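Local coordinates for protein Bse634I restriction endonuclease (PDB 1KNV) that probably cuts double-stranded DNA at a specific sequence with the help of metal ions, as a type II restriction endonuclease of the PDDEXK clan, at residues Ala221-Lys224 / Met225-Asn229; Lys123-Gln126 / Leu127-Ser130. All coordinates share one frame; numbering follows the deposited sequence.

In the fold
The two contacts lie on neighbouring helices, with their centres about 14 Å apart. Interaction 2 comes first along the chain, in helix 118-131. Interaction 1 follows at the C-terminal end of helix 203-227, the helix that links the parallel strands 191-198 and 235-240 of the mixed sheet. Their centres lie about 25 and 26 Å from the centre of the chain, on the same side of it and away from its calcium-binding residues. The helices pack directly: His-222 CE1 is 3.6 Å from Leu-127 CD2, and Leu-223 rests on Leu-124. Both contacts also touch the second subunit, so this helix pair forms part of the surface through which the subunits of the tetramer associate.

Interaction 1 (Ala221-Lys224 / Met225-Asn229)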
loop_
_atom_site.group_PDB
_atom_site.type_symbol
_atom_site.label_atom_id
_atom_site.label_comp_id
_atom_site.label_asym_id
_atom_site.label_seq_id
_atom_site.Cartn_x
_atom_site.Cartn_y
_atom_site.Cartn_z
ATOM N N ALA B 221 -7.503 -5.631 8.418
ATOM C CA ALA B 221 -6.954 -4.633 7.505
ATOM C C ALA B 221 -6.893 -5.263 6.102
ATOM O O ALA B 221 -7.101 -4.586 5.091
ATOM C CB ALA B 221 -5.566 -4.225 7.957
ATOM N N HIS B 222 -6.591 -6.559 6.046
ATOM C CA HIS B 222 -6.539 -7.264 4.775
ATOM C C HIS B 222 -7.951 -7.278 4.191
ATOM O O HIS B 222 -8.143 -7.017 3.009
ATOM C CB HIS B 222 -6.042 -8.704 4.965
ATOM C CG HIS B 222 -6.097 -9.530 3.716
ATOM N ND1 HIS B 222 -7.209 -10.255 3.346
ATOM C CD2 HIS B 222 -5.189 -9.704 2.719
ATOM C CE1 HIS B 222 -6.989 -10.841 2.178
ATOM N NE2 HIS B 222 -5.768 -10.516 1.782
ATOM N N LEU B 223 -8.944 -7.577 5.022
ATOM C CA LEU B 223 -10.318 -7.585 4.547
ATOM C C LEU B 223 -10.760 -6.208 4.055
ATOM O O LEU B 223 -11.524 -6.121 3.100
ATOM C CB LEU B 223 -11.256 -8.083 5.638
ATOM C CG LEU B 223 -11.125 -9.577 5.906
ATOM C CD1 LEU B 223 -12.104 -9.979 6.997
ATOM C CD2 LEU B 223 -11.400 -10.347 4.599
ATOM N N LYS B 224 -10.293 -5.130 4.690
ATOM C CA LYS B 224 -10.657 -3.776 4.248
ATOM C C LYS B 224 -10.179 -3.517 2.826
ATOM O O LYS B 224 -10.860 -2.831 2.077
ATOM C CB LYS B 224 -10.064 -2.706 5.161
ATOM C CG LYS B 224 -10.642 -2.704 6.552
ATOM C CD LYS B 224 -9.948 -1.677 7.432
ATOM C CE LYS B 224 -10.167 -0.273 6.917
ATOM N NZ LYS B 224 -9.455 0.724 7.764
ATOM N N MET B 225 -9.010 -4.047 2.459
ATOM C CA MET B 225 -8.472 -3.862 1.109
ATOM C C MET B 225 -9.218 -4.730 0.092
ATOM O O MET B 225 -9.455 -4.307 -1.042
ATOM C CB MET B 225 -6.960 -4.152 1.068
ATOM C CG MET B 225 -6.110 -3.005 1.634
ATOM S SD MET B 225 -4.355 -3.019 1.157
ATOM C CE MET B 225 -3.681 -1.748 2.240
ATOM N N ARG B 226 -9.574 -5.950 0.490
ATOM C CA ARG B 226 -10.345 -6.831 -0.375
ATOM C C ARG B 226 -11.718 -6.261 -0.724
ATOM O O ARG B 226 -12.126 -6.279 -1.888
ATOM C CB ARG B 226 -10.512 -8.199 0.279
ATOM C CG ARG B 226 -9.194 -8.927 0.532
ATOM C CD ARG B 226 -8.458 -9.294 -0.760
ATOM N NE ARG B 226 -9.099 -10.376 -1.511
ATOM C CZ ARG B 226 -9.025 -11.673 -1.209
ATOM N NH1 ARG B 226 -8.335 -12.095 -0.158
ATOM N NH2 ARG B 226 -9.637 -12.560 -1.974
ATOM N N TYR B 227 -12.423 -5.758 0.286
ATOM C CA TYR B 227 -13.760 -5.200 0.108
ATOM C C TYR B 227 -13.758 -3.713 -0.209
ATOM O O TYR B 227 -14.805 -3.131 -0.477
ATOM C CB TYR B 227 -14.596 -5.402 1.372
ATOM C CG TYR B 227 -15.133 -6.800 1.593
ATOM C CD1 TYR B 227 -14.522 -7.671 2.490
ATOM C CD2 TYR B 227 -16.278 -7.239 0.922
ATOM C CE1 TYR B 227 -15.039 -8.938 2.714
ATOM C CE2 TYR B 227 -16.799 -8.505 1.144
ATOM C CZ TYR B 227 -16.178 -9.347 2.039
ATOM O OH TYR B 227 -16.704 -10.596 2.265
ATOM N N TRP B 228 -12.585 -3.100 -0.156
ATOM C CA TRP B 228 -12.451 -1.680 -0.421
ATOM C C TRP B 228 -13.417 -0.860 0.429
ATOM O O TRP B 228 -14.228 -0.095 -0.081
ATOM C CB TRP B 228 -12.674 -1.394 -1.900
ATOM C CG TRP B 228 -12.108 -0.091 -2.291
ATOM C CD1 TRP B 228 -12.785 1.079 -2.480
ATOM C CD2 TRP B 228 -10.724 0.211 -2.465
ATOM N NE1 TRP B 228 -11.902 2.098 -2.761
ATOM C CE2 TRP B 228 -10.629 1.589 -2.757
ATOM C CE3 TRP B 228 -9.551 -0.553 -2.400
ATOM C CZ2 TRP B 228 -9.406 2.223 -2.986
ATOM C CZ3 TRP B 228 -8.332 0.077 -2.629
ATOM C CH2 TRP B 228 -8.272 1.452 -2.918
ATOM N N ASN B 229 -13.319 -1.032 1.741
ATOM C CA ASN B 229 -14.160 -0.313 2.690
ATOM C C ASN B 229 -13.197 0.333 3.671
ATOM O O ASN B 229 -12.777 -0.295 4.638
ATOM C CB ASN B 229 -15.068 -1.283 3.437
ATOM C CG ASN B 229 -16.126 -0.575 4.252
ATOM O OD1 ASN B 229 -16.090 0.642 4.415
ATOM N ND2 ASN B 229 -17.077 -1.337 4.768
#
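His-222 and Arg-226 meet one turn apart because of their torsions. In His-222, CG is anti to the backbone N (chi1 174°), which brings the end of the imidazole close to Arg-226, although the side chain starts out away from it. The Arg-226 chain bends at chi2 and again at chi3. Its CG stands out of the ring plane, 3.4 Å from His-222 CE1, and the chain crosses the ring obliquely. The guanidinium meets the ring edge to edge: Arg-226 NH1 is 3.0 Å from His-222 CE1, with the two planes 84° apart. NH1 also hydrogen-bonds to the carbonyl of Lys-123 in helix 118-131. Arg-226 O accepts a hydrogen bond from NE of Arg-226 of the second subunit. Replacing Arg-226 by alanine in both subunits is likely to leave these two carbonyls without their donors and open a gap beside the imidazole.

The backbone here is the last turn of helix 203-227, the helix of a beta-alpha-beta crossover. Tyr-227 N bonds almost straight to Leu-223 O (3.0 Å, 166° at the hydrogen). The helix then closes in a Schellman motif. Trp-228 has positive phi, and Asn-229 N reaches back to Lys-224 O at 3.1 Å. A weak bond from Trp-228 N to Met-225 O, 3.5 Å long, lies inside this loop. The turn brings Asn-229 O near the Lys-224 side chain, 3.5 Å from CE.

The Tyr-227 ring has Leu-223 O at its edge, 3.4 Å from CD1. Tyr-227 OH and Thr-120 OG1 share a hydrogen bond, and the ring stacks with Trp-188. Leu-223 CD2 makes a loose apolar contact with Tyr-227 CE1 at 4.3 Å. Across the subunit interface, His-222 packs edge-to-face with Trp-228 of the second subunit, and Trp-228 packs in the same way with His-222 of that subunit.

Interaction 2 (Lys123-Gln126 / Leu127-Ser130); sequences KLHQ and LEKS
Glu-128 N donates to Leu-124 O at 2.9 Å, with an angle of 163° at the hydrogen. This is one of the regular i to i+4 bonds of helix 118-131. Leu-127 N bonds likewise to Lys-123 O at 3.0 Å, and Ser-130 N to Gln-126 O at 2.9 Å.

The Glu-128 carboxylate has its main partner outside the helix: OE1 forms a salt bridge with Arg-113. The other oxygen turns to His-125. The two side chains run side by side and point the same way, with ring and carboxylate planes 53° apart. OE2 sits at the ring edge, in its plane, 3.4 Å from His-125 CD2. His-125 NE2 is farther off, 4.4 Å from Glu-128 OE2, so any charge attraction would act without direct contact.

Leu-124 and Leu-127 are buried. Their side chains pack on helix 203-227, Leu-124 on Leu-219 and Leu-127 on His-222. Leu-127 also meets Leu-140 of its own chain and Trp-228 of the second subunit.

Gln-126 bends at chi2 (-80°), which lays its amide alongside the next turn, near Leu-127 N and Ser-130. OE1 comes 3.2 Å from Leu-127 N, but the angle is too poor for a hydrogen bond. NE2 is bonded to Trp-228 O of the second subunit, and within the helix it lies 4.2 Å from Ser-130 CB.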
loop_
_atom_site.group_PDB
_atom_site.type_symbol
_atom_site.label_atom_id
_atom_site.label_comp_id
_atom_site.label_asym_id
_atom_site.label_seq_id
_atom_site.Cartn_x
_atom_site.Cartn_y
_atom_site.Cartn_z
ATOM N N LYS B 123 -12.579 -15.400 0.906
ATOM C CA LYS B 123 -11.473 -14.469 0.707
ATOM C C LYS B 123 -10.301 -14.831 1.612
ATOM O O LYS B 123 -9.145 -14.743 1.212
ATOM C CB LYS B 123 -11.914 -13.027 0.976
ATOM C CG LYS B 123 -13.022 -12.519 0.051
ATOM C CD LYS B 123 -13.103 -11.008 0.090
ATOM C CE LYS B 123 -14.349 -10.507 -0.593
ATOM N NZ LYS B 123 -14.463 -11.087 -1.942
ATOM N N LEU B 124 -10.601 -15.247 2.833
ATOM C CA LEU B 124 -9.559 -15.620 3.765
ATOM C C LEU B 124 -8.947 -16.952 3.344
ATOM O O LEU B 124 -7.748 -17.169 3.508
ATOM C CB LEU B 124 -10.126 -15.717 5.183
ATOM C CG LEU B 124 -10.683 -14.414 5.769
ATOM C CD1 LEU B 124 -11.212 -14.660 7.169
ATOM C CD2 LEU B 124 -9.592 -13.352 5.792
ATOM N N HIS B 125 -9.771 -17.850 2.810
ATOM C CA HIS B 125 -9.273 -19.149 2.367
ATOM C C HIS B 125 -8.388 -18.960 1.157
ATOM O O HIS B 125 -7.397 -19.659 0.981
ATOM C CB HIS B 125 -10.429 -20.083 2.030
ATOM C CG HIS B 125 -11.139 -20.599 3.241
ATOM N ND1 HIS B 125 -12.503 -20.796 3.282
ATOM C CD2 HIS B 125 -10.668 -20.949 4.461
ATOM C CE1 HIS B 125 -12.843 -21.242 4.481
ATOM N NE2 HIS B 125 -11.748 -21.343 5.215
ATOM N N GLN B 126 -8.743 -17.999 0.324
ATOM C CA GLN B 126 -7.944 -17.723 -0.846
ATOM C C GLN B 126 -6.586 -17.152 -0.377
ATOM O O GLN B 126 -5.533 -17.480 -0.942
ATOM C CB GLN B 126 -8.709 -16.747 -1.732
ATOM C CG GLN B 126 -8.036 -16.382 -3.014
ATOM C CD GLN B 126 -6.971 -15.338 -2.804
ATOM O OE1 GLN B 126 -7.083 -14.504 -1.902
ATOM N NE2 GLN B 126 -5.940 -15.359 -3.646
ATOM N N LEU B 127 -6.605 -16.319 0.668
ATOM C CA LEU B 127 -5.376 -15.736 1.217
ATOM C C LEU B 127 -4.475 -16.851 1.754
ATOM O O LEU B 127 -3.283 -16.892 1.464
ATOM C CB LEU B 127 -5.706 -14.737 2.337
ATOM C CG LEU B 127 -4.571 -14.169 3.206
ATOM C CD1 LEU B 127 -3.500 -13.528 2.345
ATOM C CD2 LEU B 127 -5.139 -13.148 4.175
ATOM N N GLU B 128 -5.053 -17.764 2.521
ATOM C CA GLU B 128 -4.296 -18.871 3.087
ATOM C C GLU B 128 -3.616 -19.695 2.015
ATOM O O GLU B 128 -2.436 -20.007 2.106
ATOM C CB GLU B 128 -5.216 -19.796 3.877
ATOM C CG GLU B 128 -5.782 -19.209 5.149
ATOM C CD GLU B 128 -6.824 -20.124 5.775
ATOM O OE1 GLU B 128 -7.145 -19.959 6.973
ATOM O OE2 GLU B 128 -7.336 -21.011 5.056
ATOM N N LYS B 129 -4.398 -20.074 1.008
ATOM C CA LYS B 129 -3.910 -20.885 -0.103
ATOM C C LYS B 129 -2.812 -20.128 -0.851
ATOM O O LYS B 129 -1.843 -20.731 -1.321
ATOM C CB LYS B 129 -5.076 -21.234 -1.037
ATOM C CG LYS B 129 -6.229 -21.908 -0.289
ATOM C CD LYS B 129 -7.551 -21.956 -1.069
ATOM C CE LYS B 129 -8.668 -22.547 -0.198
ATOM N NZ LYS B 129 -9.945 -22.697 -0.934
ATOM N N SER B 130 -2.963 -18.810 -0.943
ATOM C CA SER B 130 -1.988 -17.959 -1.611
ATOM C C SER B 130 -0.644 -18.041 -0.869
ATOM O O SER B 130 0.406 -18.278 -1.469
ATOM C CB SER B 130 -2.509 -16.523 -1.594
ATOM O OG SER B 130 -1.837 -15.697 -2.517
#